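Local coordinates for 3-oxo-tetronate kinase (Salmonella typhimurium, PDB 3DQQ), which probably catalyses the ATP-dependent phosphorylation of 3-oxo-tetronate to 3-oxo-tetronate 4-phosphate, at residues A[3-8]-A[77-82]; A[25-30]-A[44-49]; A[269-274]-A[410-415]. All blocks are in the same frame, centred on the assembly; numbering follows the deposited sequence.

Interaction 1. Residues A[3-8]-A[77-82]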
loop_
_atom_site.group_PDB
_atom_site.type_symbol
_atom_site.label_atom_id
_atom_site.label_comp_id
_atom_site.label_asym_id
_atom_site.label_seq_id
_atom_site.Cartn_x
_atom_site.Cartn_y
_atom_site.Cartn_z
ATOM N N LEU A 3 -5.895 1.743 42.407
ATOM C CA LEU A 3 -6.040 1.809 40.956
ATOM C C LEU A 3 -7.010 2.929 40.576
ATOM O O LEU A 3 -8.217 2.778 40.698
ATOM C CB LEU A 3 -6.528 0.460 40.468
ATOM C CG LEU A 3 -6.737 0.241 38.975
ATOM C CD1 LEU A 3 -5.649 0.889 38.190
ATOM C CD2 LEU A 3 -6.780 -1.244 38.689
ATOM N N LYS A 4 -6.488 4.072 40.155
ATOM C CA LYS A 4 -7.322 5.246 39.959
ATOM C C LYS A 4 -8.139 5.233 38.665
ATOM O O LYS A 4 -9.312 5.509 38.678
ATOM C CB LYS A 4 -6.472 6.491 39.930
ATOM C CG LYS A 4 -5.818 6.870 41.213
ATOM C CD LYS A 4 -5.160 8.263 40.979
ATOM C CE LYS A 4 -4.441 8.854 42.196
ATOM N NZ LYS A 4 -3.285 8.071 42.658
ATOM N N ILE A 5 -7.494 4.951 37.549
ATOM C CA ILE A 5 -8.150 4.906 36.256
ATOM C C ILE A 5 -7.865 3.533 35.676
ATOM O O ILE A 5 -6.728 3.062 35.724
ATOM C CB ILE A 5 -7.629 6.037 35.298
ATOM C CG1 ILE A 5 -7.836 7.393 35.992
ATOM C CG2 ILE A 5 -8.338 6.012 33.959
ATOM C CD1 ILE A 5 -7.154 8.605 35.366
ATOM N N GLY A 6 -8.912 2.893 35.156
ATOM C CA GLY A 6 -8.796 1.618 34.451
ATOM C C GLY A 6 -9.284 1.858 33.037
ATOM O O GLY A 6 -10.475 2.143 32.822
ATOM N N VAL A 7 -8.380 1.779 32.068
ATOM C CA VAL A 7 -8.756 2.058 30.713
ATOM C C VAL A 7 -9.083 0.754 30.014
ATOM O O VAL A 7 -8.309 -0.171 30.105
ATOM C CB VAL A 7 -7.613 2.751 29.985
ATOM C CG1 VAL A 7 -7.957 2.957 28.452
ATOM C CG2 VAL A 7 -7.271 4.023 30.736
ATOM N N ILE A 8 -10.221 0.665 29.338
ATOM C CA ILE A 8 -10.448 -0.453 28.416
ATOM C C ILE A 8 -10.322 0.135 27.019
ATOM O O ILE A 8 -11.103 0.971 26.662
ATOM C CB ILE A 8 -11.841 -1.072 28.619
ATOM C CG1 ILE A 8 -12.008 -1.530 30.054
ATOM C CG2 ILE A 8 -12.122 -2.194 27.654
ATOM C CD1 ILE A 8 -13.461 -1.791 30.410
ATOM N N CYS A 77 -10.682 -0.638 41.017
ATOM C CA CYS A 77 -10.747 0.495 40.116
ATOM C C CYS A 77 -11.731 1.620 40.482
ATOM O O CYS A 77 -12.929 1.415 40.663
ATOM C CB CYS A 77 -11.114 -0.040 38.748
ATOM S SG CYS A 77 -10.965 1.163 37.495
ATOM N N GLN A 78 -11.230 2.837 40.527
ATOM C CA GLN A 78 -12.049 3.986 40.944
ATOM C C GLN A 78 -12.772 4.640 39.803
ATOM O O GLN A 78 -13.847 5.164 40.021
ATOM C CB GLN A 78 -11.193 5.068 41.587
ATOM C CG GLN A 78 -10.378 4.609 42.765
ATOM C CD GLN A 78 -11.166 4.728 44.017
ATOM O OE1 GLN A 78 -11.866 3.758 44.372
ATOM N NE2 GLN A 78 -11.075 5.924 44.722
ATOM N N GLN A 79 -12.182 4.648 38.619
ATOM C CA GLN A 79 -12.810 5.202 37.433
ATOM C C GLN A 79 -12.532 4.360 36.209
ATOM O O GLN A 79 -11.444 3.928 36.036
ATOM C CB GLN A 79 -12.251 6.575 37.181
ATOM C CG GLN A 79 -12.674 7.211 35.851
ATOM C CD GLN A 79 -12.347 8.693 35.839
ATOM O OE1 GLN A 79 -11.221 9.079 35.594
ATOM N NE2 GLN A 79 -13.325 9.524 36.173
ATOM N N VAL A 80 -13.503 4.181 35.319
ATOM C CA VAL A 80 -13.294 3.358 34.162
ATOM C C VAL A 80 -13.354 4.263 32.970
ATOM O O VAL A 80 -14.183 5.171 32.900
ATOM C CB VAL A 80 -14.353 2.270 34.052
ATOM C CG1 VAL A 80 -14.216 1.494 32.729
ATOM C CG2 VAL A 80 -14.321 1.328 35.277
ATOM N N TYR A 81 -12.505 3.981 31.995
ATOM C CA TYR A 81 -12.337 4.834 30.840
ATOM C C TYR A 81 -12.325 3.993 29.618
ATOM O O TYR A 81 -11.419 3.193 29.426
ATOM C CB TYR A 81 -10.989 5.483 30.933
ATOM C CG TYR A 81 -10.763 6.581 29.951
ATOM C CD1 TYR A 81 -10.583 7.872 30.393
ATOM C CD2 TYR A 81 -10.672 6.335 28.588
ATOM C CE1 TYR A 81 -10.339 8.897 29.526
ATOM C CE2 TYR A 81 -10.445 7.359 27.701
ATOM C CZ TYR A 81 -10.277 8.646 28.183
ATOM O OH TYR A 81 -10.040 9.718 27.354
ATOM N N PHE A 82 -13.314 4.184 28.766
ATOM C CA PHE A 82 -13.414 3.432 27.544
ATOM C C PHE A 82 -12.711 4.234 26.487
ATOM O O PHE A 82 -13.122 5.325 26.161
ATOM C CB PHE A 82 -14.883 3.229 27.212
ATOM C CG PHE A 82 -15.131 2.569 25.905
ATOM C CD1 PHE A 82 -14.247 1.637 25.387
ATOM C CD2 PHE A 82 -16.288 2.848 25.201
ATOM C CE1 PHE A 82 -14.499 1.011 24.147
ATOM C CE2 PHE A 82 -16.561 2.218 23.983
ATOM C CZ PHE A 82 -15.659 1.284 23.458
#
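Gly6 is bonded to two residues of the neighbouring strand, using both its N-H and its carbonyl. Its N donates to Gln79 O (2.9 Å) in a bond close to straight at the hydrogen, 161°, and its O accepts from Tyr81 N at 2.9 Å. The same alternation carries on from Tyr81 O to Ile8 N (2.8 Å), where the donor stands somewhat out of the carbonyl plane. Toward the N-terminal end of the pair, Gln78 N reaches Leu3 O at 3.0 Å, whereas the bond from Gln79 N to Lys4 O is bent and weak. CA-H groups of Ile5, Val7, Val80 and Phe82 add further contacts to carbonyl oxygens of the opposite strand.

The side chains fall on two faces. On one, Ile5, Val7, Gln79 and Tyr81 stand side by side and point the same way. Ile5 CG2 and Val7 CG2 both touch Tyr81 CB from the neighbouring strand, the latter at 4.0 Å, while Ile5 CG1 lies beside Gln79 OE1. The glutamine amide is tethered through NE2 to the carbonyls of Leu214 and Ala217, and Tyr81 OH bonds Gly223 O, so Gln79 NE2 and Tyr81 OH find their partners beyond the strand pair. Helix 224-235 covers this face.

On the other face Ile8 CD1 meets Val80 CG1 at 4.1 Å, and the Phe82 ring turns its CD1 edge to Ile8 O, which lies in the ring plane. Cys77 extends its sulfur anti to its own backbone N (chi1 -170°), bringing SG over the Gly6 backbone, 3.6 Å from Gly6 N. Helices 58-74 and 96-106 pack here.

Parallel, twisted strands buried between helices on both faces are characteristic of a three-layer alpha/beta fold, here in the sugar-binding N-terminal domain.

Interaction 2. Residues A[25-30]-A[44-49]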
loop_
_atom_site.group_PDB
_atom_site.type_symbol
_atom_site.label_atom_id
_atom_site.label_comp_id
_atom_site.label_asym_id
_atom_site.label_seq_id
_atom_site.Cartn_x
_atom_site.Cartn_y
_atom_site.Cartn_z
ATOM N N ASN A 25 1.964 12.672 31.939
ATOM C CA ASN A 25 1.329 13.657 32.783
ATOM C C ASN A 25 1.247 13.187 34.206
ATOM O O ASN A 25 0.389 13.645 34.945
ATOM C CB ASN A 25 -0.039 13.989 32.223
ATOM C CG ASN A 25 0.048 14.758 30.938
ATOM O OD1 ASN A 25 0.165 15.950 30.980
ATOM N ND2 ASN A 25 0.020 14.093 29.802
ATOM N N GLY A 26 2.140 12.274 34.588
ATOM C CA GLY A 26 2.427 11.956 36.001
ATOM C C GLY A 26 1.814 10.706 36.615
ATOM O O GLY A 26 1.936 10.477 37.810
ATOM N N MET A 27 1.121 9.900 35.833
ATOM C CA MET A 27 0.450 8.741 36.387
ATOM C C MET A 27 1.160 7.486 35.822
ATOM O O MET A 27 1.066 7.183 34.620
ATOM C CB MET A 27 -1.039 8.817 36.048
ATOM C CG MET A 27 -1.957 7.864 36.823
ATOM S SD MET A 27 -3.719 8.177 36.442
ATOM C CE MET A 27 -3.751 9.887 36.904
ATOM N N PRO A 28 1.936 6.799 36.675
ATOM C CA PRO A 28 2.548 5.520 36.374
ATOM C C PRO A 28 1.537 4.520 35.886
ATOM O O PRO A 28 0.516 4.379 36.496
ATOM C CB PRO A 28 3.071 5.069 37.733
ATOM C CG PRO A 28 3.385 6.265 38.380
ATOM C CD PRO A 28 2.298 7.232 38.024
ATOM N N THR A 29 1.837 3.799 34.826
ATOM C CA THR A 29 0.823 3.036 34.124
ATOM C C THR A 29 1.405 1.740 33.563
ATOM O O THR A 29 2.434 1.760 32.921
ATOM C CB THR A 29 0.284 3.855 32.936
ATOM O OG1 THR A 29 -0.263 5.074 33.437
ATOM C CG2 THR A 29 -0.769 3.076 32.159
ATOM N N VAL A 30 0.730 0.626 33.795
ATOM C CA VAL A 30 1.048 -0.618 33.154
ATOM C C VAL A 30 0.013 -0.853 32.046
ATOM O O VAL A 30 -1.149 -0.571 32.252
ATOM C CB VAL A 30 0.927 -1.750 34.148
ATOM C CG1 VAL A 30 0.818 -3.055 33.373
ATOM C CG2 VAL A 30 2.079 -1.706 35.149
ATOM N N CYS A 44 2.101 0.950 39.649
ATOM C CA CYS A 44 1.302 1.861 38.816
ATOM C C CYS A 44 -0.034 2.315 39.400
ATOM O O CYS A 44 -0.618 1.634 40.213
ATOM C CB CYS A 44 0.998 1.186 37.510
ATOM S SG CYS A 44 0.067 -0.331 37.758
ATOM N N ASP A 45 -0.525 3.459 38.930
ATOM C CA ASP A 45 -1.802 3.999 39.382
ATOM C C ASP A 45 -2.902 3.833 38.365
ATOM O O ASP A 45 -4.054 3.997 38.695
ATOM C CB ASP A 45 -1.684 5.486 39.671
ATOM C CG ASP A 45 -0.652 5.806 40.754
ATOM O OD1 ASP A 45 -0.310 4.944 41.610
ATOM O OD2 ASP A 45 -0.187 6.967 40.748
ATOM N N ALA A 46 -2.539 3.560 37.119
ATOM C CA ALA A 46 -3.484 3.304 36.044
ATOM C C ALA A 46 -3.113 1.961 35.407
ATOM O O ALA A 46 -1.963 1.602 35.391
ATOM C CB ALA A 46 -3.435 4.414 35.025
ATOM N N VAL A 47 -4.115 1.222 34.944
ATOM C CA VAL A 47 -3.907 0.074 34.107
ATOM C C VAL A 47 -4.663 0.268 32.802
ATOM O O VAL A 47 -5.822 0.593 32.823
ATOM C CB VAL A 47 -4.363 -1.225 34.781
ATOM C CG1 VAL A 47 -4.140 -2.410 33.840
ATOM C CG2 VAL A 47 -3.601 -1.440 36.031
ATOM N N VAL A 48 -4.004 0.068 31.671
ATOM C CA VAL A 48 -4.676 0.158 30.392
ATOM C C VAL A 48 -4.762 -1.258 29.858
ATOM O O VAL A 48 -3.748 -1.875 29.604
ATOM C CB VAL A 48 -3.899 1.050 29.415
ATOM C CG1 VAL A 48 -4.537 0.988 28.053
ATOM C CG2 VAL A 48 -3.801 2.469 29.969
ATOM N N ILE A 49 -5.974 -1.792 29.742
ATOM C CA ILE A 49 -6.187 -3.101 29.144
ATOM C C ILE A 49 -6.443 -2.943 27.650
ATOM O O ILE A 49 -7.377 -2.255 27.235
ATOM C CB ILE A 49 -7.393 -3.811 29.766
ATOM C CG1 ILE A 49 -7.163 -4.054 31.256
ATOM C CG2 ILE A 49 -7.695 -5.121 29.020
ATOM C CD1 ILE A 49 -8.446 -4.202 32.024
#
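Cys44 lays its sulfur against the Val30 side chain, SG standing 3.6 Å from Val30 CG2. A chi1 of 60° sets SG between the backbone N and the carbonyl carbon and turns it to Val30; CB itself, placed by the backbone, faces Pro28 O. That oxygen is gripped twice, by Asp45 N at 2.8 Å from out of the carbonyl plane and by Ala46 N at 3.2 Å within it. Asp45 thus lies as an extra residue between the Pro28-Cys44 and Thr29-Ala46 pairs. Beyond it the chains run as parallel strands of the alpha/beta sugar-binding domain, Val30 taking Ala46 O through its N and giving its own O to Val48 N (3.0 Å). The entry to this strand is a Schellman motif, in which Gly26, with positive phi, ends helix 12-24. Met27 then passes across Asp45 at a slant, its CG 3.7 Å from Asp45 CB and its sulfur near the Ala46 methyl. Thr29 OG1 donates to Met27 O (2.8 Å) from above the carbonyl plane, which fixes the rotation of the side chain and directs CG2 to Val48 CG2, 3.8 Å away. Helix 12-24 covers Thr29 and Ala46, while Val47, on the opposite face, meets Trp71 of helix 58-74.

Interaction 3. Residues A[269-274]-A[410-415]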
loop_
_atom_site.group_PDB
_atom_site.type_symbol
_atom_site.label_atom_id
_atom_site.label_comp_id
_atom_site.label_asym_id
_atom_site.label_seq_id
_atom_site.Cartn_x
_atom_site.Cartn_y
_atom_site.Cartn_z
ATOM N N ALA A 269 17.028 2.866 5.915
ATOM C CA ALA A 269 18.049 3.446 5.016
ATOM C C ALA A 269 19.048 4.298 5.823
ATOM O O ALA A 269 20.255 4.208 5.618
ATOM C CB ALA A 269 17.401 4.243 3.938
ATOM N N PHE A 270 18.545 5.062 6.789
ATOM C CA PHE A 270 19.379 5.932 7.625
ATOM C C PHE A 270 20.236 5.126 8.582
ATOM O O PHE A 270 21.461 5.160 8.501
ATOM C CB PHE A 270 18.484 6.908 8.401
ATOM C CG PHE A 270 19.235 7.810 9.351
ATOM C CD1 PHE A 270 19.868 8.958 8.884
ATOM C CD2 PHE A 270 19.268 7.528 10.722
ATOM C CE1 PHE A 270 20.549 9.801 9.759
ATOM C CE2 PHE A 270 19.949 8.367 11.621
ATOM C CZ PHE A 270 20.597 9.505 11.137
ATOM N N TYR A 271 19.575 4.371 9.456
ATOM C CA TYR A 271 20.253 3.568 10.461
ATOM C C TYR A 271 21.340 2.641 9.925
ATOM O O TYR A 271 22.334 2.396 10.624
ATOM C CB TYR A 271 19.250 2.724 11.227
ATOM C CG TYR A 271 19.810 2.092 12.477
ATOM C CD1 TYR A 271 19.954 0.717 12.580
ATOM C CD2 TYR A 271 20.192 2.878 13.560
ATOM C CE1 TYR A 271 20.460 0.131 13.731
ATOM C CE2 TYR A 271 20.700 2.309 14.714
ATOM C CZ TYR A 271 20.838 0.930 14.800
ATOM O OH TYR A 271 21.347 0.368 15.948
ATOM N N ARG A 272 21.165 2.113 8.713
ATOM C CA ARG A 272 22.068 1.054 8.220
ATOM C C ARG A 272 23.489 1.577 7.887
ATOM O O ARG A 272 24.439 0.813 7.785
ATOM C CB ARG A 272 21.443 0.315 7.027
ATOM C CG ARG A 272 21.919 0.787 5.713
ATOM C CD ARG A 272 20.987 0.499 4.538
ATOM N NE ARG A 272 20.207 -0.750 4.526
ATOM C CZ ARG A 272 20.706 -1.969 4.380
ATOM N NH1 ARG A 272 22.014 -2.163 4.311
ATOM N NH2 ARG A 272 19.892 -3.001 4.357
ATOM N N GLN A 273 23.594 2.893 7.727
ATOM C CA GLN A 273 24.869 3.591 7.627
ATOM C C GLN A 273 25.605 3.725 8.935
ATOM O O GLN A 273 26.774 4.082 8.937
ATOM C CB GLN A 273 24.621 4.978 7.071
ATOM C CG GLN A 273 24.185 4.878 5.639
ATOM C CD GLN A 273 23.608 6.137 5.104
ATOM O OE1 GLN A 273 22.396 6.261 5.009
ATOM N NE2 GLN A 273 24.464 7.085 4.732
ATOM N N HIS A 274 24.934 3.459 10.044
ATOM C CA HIS A 274 25.522 3.681 11.348
ATOM C C HIS A 274 25.724 2.419 12.143
ATOM O O HIS A 274 26.405 2.443 13.162
ATOM C CB HIS A 274 24.647 4.625 12.156
ATOM C CG HIS A 274 24.462 5.955 11.509
ATOM N ND1 HIS A 274 25.342 6.997 11.687
ATOM C CD2 HIS A 274 23.502 6.411 10.669
ATOM C CE1 HIS A 274 24.936 8.040 10.984
ATOM N NE2 HIS A 274 23.817 7.713 10.360
ATOM N N SER A 410 15.562 9.338 12.309
ATOM C CA SER A 410 16.607 8.827 13.181
ATOM C C SER A 410 16.087 8.020 14.374
ATOM O O SER A 410 16.830 7.756 15.316
ATOM C CB SER A 410 17.462 9.994 13.663
ATOM O OG SER A 410 16.675 10.857 14.451
ATOM N N PHE A 411 14.830 7.606 14.324
ATOM C CA PHE A 411 14.215 6.878 15.427
ATOM C C PHE A 411 15.093 5.806 16.065
ATOM O O PHE A 411 15.269 5.789 17.290
ATOM C CB PHE A 411 12.943 6.223 14.948
ATOM C CG PHE A 411 12.244 5.393 16.001
ATOM C CD1 PHE A 411 11.519 5.992 17.007
ATOM C CD2 PHE A 411 12.270 4.012 15.947
ATOM C CE1 PHE A 411 10.870 5.235 17.947
ATOM C CE2 PHE A 411 11.630 3.269 16.879
ATOM C CZ PHE A 411 10.938 3.884 17.893
ATOM N N PHE A 412 15.651 4.926 15.239
ATOM C CA PHE A 412 16.414 3.797 15.747
ATOM C C PHE A 412 17.683 4.240 16.462
ATOM O O PHE A 412 18.192 3.506 17.339
ATOM C CB PHE A 412 16.821 2.837 14.623
ATOM C CG PHE A 412 15.687 2.178 13.913
ATOM C CD1 PHE A 412 14.591 1.716 14.584
ATOM C CD2 PHE A 412 15.752 1.963 12.567
ATOM C CE1 PHE A 412 13.555 1.096 13.917
ATOM C CE2 PHE A 412 14.698 1.320 11.888
ATOM C CZ PHE A 412 13.613 0.892 12.573
ATOM N N ILE A 413 18.226 5.398 16.074
ATOM C CA ILE A 413 19.336 5.966 16.838
ATOM C C ILE A 413 18.818 6.603 18.130
ATOM O O ILE A 413 19.347 6.329 19.202
ATOM C CB ILE A 413 20.154 7.006 16.059
ATOM C CG1 ILE A 413 20.911 6.347 14.930
ATOM C CG2 ILE A 413 21.190 7.615 16.938
ATOM C CD1 ILE A 413 21.956 7.228 14.332
ATOM N N ARG A 414 17.776 7.427 18.042
ATOM C CA ARG A 414 17.344 8.175 19.219
ATOM C C ARG A 414 16.942 7.229 20.307
ATOM O O ARG A 414 17.338 7.425 21.447
ATOM C CB ARG A 414 16.227 9.167 18.896
ATOM C CG ARG A 414 16.738 10.224 17.866
ATOM C CD ARG A 414 15.871 11.492 17.724
ATOM N NE ARG A 414 14.449 11.148 17.643
ATOM C CZ ARG A 414 13.609 11.126 18.680
ATOM N NH1 ARG A 414 14.007 11.439 19.916
ATOM N NH2 ARG A 414 12.344 10.790 18.460
ATOM N N ALA A 415 16.217 6.175 19.933
ATOM C CA ALA A 415 15.814 5.122 20.855
ATOM C C ALA A 415 16.949 4.684 21.774
ATOM O O ALA A 415 16.726 4.290 22.902
ATOM C CB ALA A 415 15.315 3.938 20.065
#
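Tyr271 and Phe412 form the tightly packed, buried half of this contact. Phe412 CB sits over one face of the tyrosine ring, 3.9 Å from its centroid and offset toward the rim, in a CH-pi contact. The Phe412 ring then turns its edge to the Tyr271 face in a T-shaped pair, with centroids 5.7 Å apart and planes at 73°. In return, Tyr271 CB lies in the plane of the phenylalanine ring at its edge. Ile413 fills a different direction, its CG1 meeting Tyr271 CD2 at 3.8 Å, in the plane of the tyrosine ring. The tyrosine hydroxyl is directed away from this apolar group and bonds Ala310 O, while Phe412 continues onto Ile358, Ala360 and Met312 of the underlying strands. Its side chain lies about 8 Å from that of Ser259, a probable ATP-binding residue.

Toward solvent the contact thins out: Phe270 is partly exposed and His274 touches only through its ring face. The Ile413 chain is extended (chi2 -167°), which carries its CD1 to where the Phe270 and His274 rings meet: it touches Phe270 CE2 at 3.6 Å and lies over a face of the exposed imidazole, 4.1 Å from that centroid. Phe270 also receives Ser410 CB on CE2, at 3.6 Å. The serine hydroxyl is engaged elsewhere, by Asp408, although Ser410 occupies the N-cap position of helix 411-417.

No hydrogen bond joins the two segments, so the C-terminal part of helix 262-271 is held to the start of helix 411-417 by the shape and apolar burial of aromatic and aliphatic side chains.

In the fold
From the N terminus, residues 3-8 supply the first strand, which waits for residues 77-82 before interaction 1 closes its loop of 68 residues. Interaction 2 is a much shorter closure, between 25-30 and 44-49, and falls wholly within that loop. The two join directly, since strand 5-9 lies between 79-83 and 46-50: Lys4 N probably bonds Asp45 O at 2.8 Å. Interaction 3 follows in series, across 135 residues of the C-terminal nucleotide-binding part, and comes no nearer to interaction 2 than about 17 Å between nearest atoms. Strand 29-33 nevertheless reaches toward that part of the chain, pairing through Thr29 with Ile379 of strand 376-382.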